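Local coordinates for protein alpha-ketoglutarate-dependent non-heme iron oxygenase EasH (Aspergillus japonicus, PDB 5M0T) that probably acts as an iron(II)- and 2-oxoglutarate-dependent oxidase in the biosynthesis of the ergot alkaloid cycloclavine, at residues R13-P16 / R17-D21. Residues are numbered along the deposited sequence; the frame is centred on the assembly and turned at random.
Sequences RRIP and RSAGD
The amide N of A19 donates to the carbonyl O of P16 at 3.0 Å, and the N-H...O angle of 160° makes this a nearly straight i to i+3 bond. At the acceptor the approach is less regular, since the donor stands above the carbonyl plane, 54° out of it. A second backbone bond, G20 N to R17 O, is weak. The methyl of A19 points back toward the strand, with CB 3.3 Å from P16 O, and meets the flank of I15, with CG1 at 3.9 Å and CD1 at 4.0 Å. That branch of I15 runs opposite its own amide N (chi1 -161°) and remains extended through CD1, a course that brings both carbons alongside the A19 methyl; I15 also touches A23 and I24 of helix 21-31. On the proline ring, S18 OG comes within 3.8 Å of P16 CB, a van der Waals contact. R17 carries its guanidinium elsewhere, to a salt bridge with D94. G20, with a positive phi, is the N-cap residue of helix 21-31. The geometry is that of a short 3-10 turn opening a beta-alpha-beta crossover from edge strand 14-16 through that helix to the parallel neighbouring strand 33-37, at the margin of the cupin-type PhyH fold.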
ATOM      1  N   ARG A  13     -22.905   5.422  21.280  1.00 41.48           N
ATOM      2  CA  ARG A  13     -22.439   6.205  22.418  1.00 43.52           C
ATOM      3  C   ARG A  13     -21.752   7.449  21.923  1.00 41.78           C
ATOM      4  O   ARG A  13     -21.283   7.519  20.784  1.00 42.14           O
ATOM      5  CB  ARG A  13     -21.544   5.376  23.349  1.00 42.51           C
ATOM      6  CG  ARG A  13     -22.374   4.497  24.275  1.00 44.54           C
ATOM      7  CD  ARG A  13     -21.554   3.891  25.394  1.00 46.52           C
ATOM      8  NE  ARG A  13     -20.725   2.784  24.927  1.00 48.70           N
ATOM      9  CZ  ARG A  13     -19.823   2.135  25.667  1.00 51.53           C
ATOM     10  NH1 ARG A  13     -19.591   2.484  26.927  1.00 54.82           N
ATOM     11  NH2 ARG A  13     -19.139   1.128  25.139  1.00 53.37           N
ATOM     12  N   ARG A  14     -21.730   8.423  22.816  1.00 41.26           N
ATOM     13  CA  ARG A  14     -21.349   9.792  22.542  1.00 44.10           C
ATOM     14  C   ARG A  14     -20.369  10.209  23.649  1.00 47.27           C
ATOM     15  O   ARG A  14     -20.616   9.946  24.835  1.00 48.94           O
ATOM     16  CB  ARG A  14     -22.622  10.627  22.615  1.00 46.49           C
ATOM     17  CG  ARG A  14     -22.576  11.989  21.962  1.00 48.79           C
ATOM     18  CD  ARG A  14     -23.919  12.698  22.085  1.00 50.67           C
ATOM     19  NE  ARG A  14     -24.944  12.199  21.171  1.00 47.86           N
ATOM     20  CZ  ARG A  14     -25.027  12.454  19.860  1.00 46.22           C
ATOM     21  NH1 ARG A  14     -24.113  13.191  19.226  1.00 43.34           N
ATOM     22  NH2 ARG A  14     -26.041  11.938  19.168  1.00 45.72           N
ATOM     23  N   ILE A  15     -19.257  10.830  23.276  1.00 45.77           N
ATOM     24  CA  ILE A  15     -18.193  11.134  24.243  1.00 51.26           C
ATOM     25  C   ILE A  15     -17.462  12.410  23.805  1.00 47.46           C
ATOM     26  O   ILE A  15     -17.158  12.580  22.627  1.00 40.98           O
ATOM     27  CB  ILE A  15     -17.229   9.919  24.405  1.00 53.62           C
ATOM     28  CG1 ILE A  15     -16.423  10.001  25.691  1.00 59.77           C
ATOM     29  CG2 ILE A  15     -16.325   9.774  23.213  1.00 56.98           C
ATOM     30  CD1 ILE A  15     -15.592   8.757  25.935  1.00 63.70           C
ATOM     31  N   PRO A  16     -17.203  13.333  24.748  1.00 46.05           N
ATOM     32  CA  PRO A  16     -16.531  14.582  24.352  1.00 45.56           C
ATOM     33  C   PRO A  16     -15.065  14.389  23.971  1.00 43.85           C
ATOM     34  O   PRO A  16     -14.394  13.498  24.505  1.00 41.53           O
ATOM     35  CB  PRO A  16     -16.662  15.463  25.602  1.00 48.18           C
ATOM     36  CG  PRO A  16     -16.861  14.513  26.733  1.00 49.16           C
ATOM     37  CD  PRO A  16     -17.600  13.342  26.169  1.00 47.27           C
ATOM     38  N   ARG A  17     -14.587  15.224  23.050  1.00 42.54           N
ATOM     39  CA  ARG A  17     -13.176  15.241  22.628  1.00 43.61           C
ATOM     40  C   ARG A  17     -12.195  15.354  23.818  1.00 44.56           C
ATOM     41  O   ARG A  17     -11.130  14.752  23.821  1.00 44.28           O
ATOM     42  CB  ARG A  17     -12.958  16.416  21.668  1.00 47.32           C
ATOM     43  CG  ARG A  17     -11.585  16.468  21.027  1.00 49.32           C
ATOM     44  CD  ARG A  17     -11.224  17.840  20.482  1.00 49.77           C
ATOM     45  NE  ARG A  17      -9.793  17.840  20.215  1.00 50.18           N
ATOM     46  CZ  ARG A  17      -9.191  17.352  19.132  1.00 47.86           C
ATOM     47  NH1 ARG A  17      -9.870  16.839  18.120  1.00 47.00           N
ATOM     48  NH2 ARG A  17      -7.863  17.410  19.067  1.00 51.45           N
ATOM     49  N   SER A  18     -12.590  16.113  24.832  1.00 46.40           N
ATOM     50  CA  SER A  18     -11.783  16.322  26.030  1.00 48.65           C
ATOM     51  C   SER A  18     -11.568  15.071  26.915  1.00 48.74           C
ATOM     52  O   SER A  18     -10.704  15.096  27.810  1.00 47.13           O
ATOM     53  CB  SER A  18     -12.421  17.420  26.869  1.00 51.06           C
ATOM     54  OG  SER A  18     -13.701  17.000  27.316  1.00 52.85           O
ATOM     55  N   ALA A  19     -12.352  14.008  26.694  1.00 45.80           N
ATOM     56  CA  ALA A  19     -12.196  12.760  27.445  1.00 46.62           C
ATOM     57  C   ALA A  19     -10.887  12.039  27.114  1.00 46.03           C
ATOM     58  O   ALA A  19     -10.359  11.265  27.928  1.00 47.23           O
ATOM     59  CB  ALA A  19     -13.382  11.846  27.212  1.00 44.30           C
ATOM     60  N   GLY A  20     -10.352  12.316  25.927  1.00 43.83           N
ATOM     61  CA  GLY A  20      -9.022  11.856  25.559  1.00 44.92           C
ATOM     62  C   GLY A  20      -9.113  10.551  24.791  1.00 42.00           C
ATOM     63  O   GLY A  20     -10.175   9.938  24.715  1.00 37.67           O
ATOM     64  N   ASP A  21      -7.972  10.124  24.264  1.00 42.04           N
ATOM     65  CA  ASP A  21      -7.904   8.977  23.372  1.00 42.18           C
ATOM     66  C   ASP A  21      -8.142   7.619  24.035  1.00 42.71           C
ATOM     67  O   ASP A  21      -8.753   6.749  23.410  1.00 43.36           O
ATOM     68  CB  ASP A  21      -6.612   8.970  22.536  1.00 46.24           C
ATOM     69  CG  ASP A  21      -5.339   9.110  23.365  1.00 50.20           C
ATOM     70  OD1 ASP A  21      -4.383   8.325  23.132  1.00 49.30           O
ATOM     71  OD2 ASP A  21      -5.302  10.045  24.197  1.00 55.86           O
TER